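Endoglucanase family 5 (Clostridium acetobutylicum ATCC 824, PDB 6PZ7) probably hydrolyses internal beta-1,4-glucosidic bonds of cellulose and related plant polysaccharides, as a broad-specificity endoglucanase of glycoside hydrolase family 5. Local coordinates at residues 249-254 with 286-291. Numbering follows the deposited sequence. Where two conformers were deposited one is given.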
loop_
_atom_site.group_PDB
_atom_site.type_symbol
_atom_site.label_atom_id
_atom_site.label_comp_id
_atom_site.label_asym_id
_atom_site.label_seq_id
_atom_site.Cartn_x
_atom_site.Cartn_y
_atom_site.Cartn_z
ATOM N N GLY A 249 -10.151 -10.800 15.735
ATOM C CA GLY A 249 -9.623 -12.093 15.318
ATOM C C GLY A 249 -8.719 -11.976 14.097
ATOM O O GLY A 249 -7.664 -12.627 14.019
ATOM N N GLN A 250 -9.108 -11.161 13.115
ATOM C CA GLN A 250 -8.292 -11.001 11.918
ATOM C C GLN A 250 -6.977 -10.310 12.247
ATOM O O GLN A 250 -5.906 -10.732 11.780
ATOM C CB GLN A 250 -9.084 -10.212 10.878
ATOM C CG GLN A 250 -10.268 -10.959 10.276
ATOM C CD GLN A 250 -11.186 -10.048 9.536
ATOM O OE1 GLN A 250 -11.489 -8.940 9.985
ATOM N NE2 GLN A 250 -11.645 -10.491 8.389
ATOM N N LEU A 251 -7.018 -9.267 13.065
ATOM C CA LEU A 251 -5.796 -8.571 13.453
ATOM C C LEU A 251 -4.912 -9.453 14.313
ATOM O O LEU A 251 -3.687 -9.439 14.170
ATOM C CB LEU A 251 -6.132 -7.237 14.126
ATOM C CG LEU A 251 -6.795 -6.192 13.232
ATOM C CD1 LEU A 251 -7.347 -5.069 14.082
ATOM C CD2 LEU A 251 -5.794 -5.650 12.231
ATOM N N ASN A 252 -5.517 -10.272 15.178
ATOM C CA ASN A 252 -4.727 -11.166 16.010
ATOM C C ASN A 252 -4.022 -12.231 15.180
ATOM O O ASN A 252 -2.908 -12.649 15.531
ATOM C CB ASN A 252 -5.622 -11.781 17.083
ATOM C CG ASN A 252 -4.842 -12.188 18.290
ATOM O OD1 ASN A 252 -3.910 -11.496 18.700
ATOM N ND2 ASN A 252 -5.203 -13.333 18.865
ATOM N N ALA A 253 -4.639 -12.702 14.098
ATOM C CA ALA A 253 -3.954 -13.650 13.227
ATOM C C ALA A 253 -2.689 -13.038 12.634
ATOM O O ALA A 253 -1.655 -13.715 12.531
ATOM C CB ALA A 253 -4.872 -14.154 12.129
ATOM N N ILE A 254 -2.749 -11.777 12.210
ATOM C CA ILE A 254 -1.585 -11.077 11.672
ATOM C C ILE A 254 -0.538 -10.887 12.755
ATOM O O ILE A 254 0.654 -11.135 12.537
ATOM C CB ILE A 254 -2.020 -9.735 11.071
ATOM C CG1 ILE A 254 -2.990 -9.931 9.904
ATOM C CG2 ILE A 254 -0.807 -8.937 10.657
ATOM C CD1 ILE A 254 -3.717 -8.643 9.459
ATOM N N LYS A 286 -12.282 3.580 14.155
ATOM C CA LYS A 286 -11.744 3.776 15.496
ATOM C C LYS A 286 -11.224 2.463 16.066
ATOM O O LYS A 286 -10.109 2.393 16.602
ATOM C CB LYS A 286 -12.817 4.366 16.403
ATOM C CG LYS A 286 -12.306 4.665 17.795
ATOM C CD LYS A 286 -13.396 5.343 18.645
ATOM C CE LYS A 286 -12.900 5.609 20.065
ATOM N NZ LYS A 286 -13.750 6.608 20.777
ATOM N N PHE A 287 -12.039 1.402 15.988
ATOM C CA PHE A 287 -11.646 0.108 16.534
ATOM C C PHE A 287 -10.500 -0.484 15.736
ATOM O O PHE A 287 -9.542 -1.007 16.322
ATOM C CB PHE A 287 -12.830 -0.850 16.562
ATOM C CG PHE A 287 -12.519 -2.148 17.231
ATOM C CD1 PHE A 287 -12.545 -2.258 18.612
ATOM C CD2 PHE A 287 -12.145 -3.253 16.496
ATOM C CE1 PHE A 287 -12.221 -3.451 19.226
ATOM C CE2 PHE A 287 -11.825 -4.451 17.130
ATOM C CZ PHE A 287 -11.854 -4.541 18.478
ATOM N N TYR A 288 -10.548 -0.388 14.408
ATOM C CA TYR A 288 -9.513 -0.971 13.564
ATOM C C TYR A 288 -8.166 -0.352 13.885
ATOM O O TYR A 288 -7.194 -1.064 14.149
ATOM C CB TYR A 288 -9.924 -0.763 12.101
ATOM C CG TYR A 288 -9.221 -1.557 11.031
ATOM C CD1 TYR A 288 -9.958 -2.166 10.031
ATOM C CD2 TYR A 288 -7.842 -1.663 10.976
ATOM C CE1 TYR A 288 -9.334 -2.877 8.973
ATOM C CE2 TYR A 288 -7.198 -2.383 9.943
ATOM C CZ TYR A 288 -7.950 -2.983 8.968
ATOM O OH TYR A 288 -7.259 -3.656 7.966
ATOM N N VAL A 289 -8.076 0.977 13.858
ATOM C CA VAL A 289 -6.796 1.635 14.077
ATOM C C VAL A 289 -6.298 1.385 15.497
ATOM O O VAL A 289 -5.106 1.113 15.701
ATOM C CB VAL A 289 -6.878 3.134 13.722
ATOM C CG1 VAL A 289 -5.608 3.854 14.125
ATOM C CG2 VAL A 289 -7.211 3.330 12.268
ATOM N N SER A 290 -7.182 1.469 16.506
ATOM C CA SER A 290 -6.712 1.315 17.881
ATOM C C SER A 290 -6.302 -0.125 18.166
ATOM O O SER A 290 -5.270 -0.358 18.808
ATOM C CB SER A 290 -7.772 1.798 18.862
ATOM O OG SER A 290 -8.948 1.028 18.780
ATOM N N ASP A 291 -7.063 -1.094 17.693
ATOM C CA ASP A 291 -6.688 -2.493 17.925
ATOM C C ASP A 291 -5.430 -2.857 17.144
ATOM O O ASP A 291 -4.536 -3.551 17.658
ATOM C CB ASP A 291 -7.853 -3.405 17.544
ATOM C CG ASP A 291 -7.746 -4.785 18.138
ATOM O OD1 ASP A 291 -7.012 -4.972 19.132
ATOM O OD2 ASP A 291 -8.402 -5.693 17.614
#
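Leu251 of helix 241-259 packs its two methyls against Tyr288 and Asp291, one turn apart on helix 278-294. Both helices belong to the outer layer of a TIM barrel, the (beta/alpha)8 fold of this glycosidase family, and strand 265-270 lies between them in sequence. Along 286-291, the carbonyl O of Lys286 accepts Ser290 N and, in one of the two conformers of that serine, also Ser290 OG at 2.8 Å; in that conformer the two donors arrive from opposite faces of the carbonyl plane. The Phe287 ring touches Lys244 and Leu247 of the facing helix, and one ring face receives CB of Asp291, 4.1 Å above the plane near the rim. Tyr288 is the first residue to meet Leu251: its CE2 lies 4.2 Å from Leu251 CD2, which approaches the ring obliquely, while Leu251 CD1 sits 4.0 Å from the Tyr288 backbone O. The phenol OH is tied to the carbonyl of Met222 by a hydrogen bond, which anchors the far end of this buried ring, and Phe270 and Ile267 pack against Tyr288 from the barrel. The nearest CA atoms across the segments are those of Asp291 and Leu251, 7.6 Å apart. With CG anti to the backbone N (chi1 -162°), the Asp291 carboxylate has its OD2 at Leu251 CD1, the two side chains crossing at a slant; OD1 forms a salt bridge with Lys295, which would partly offset the like charge of Asp248 near OD2. Leu251 CD1 ends 3.7 Å from Asp291 OD2 and 3.9 Å from its CB, an apolar methyl against a carboxylate oxygen.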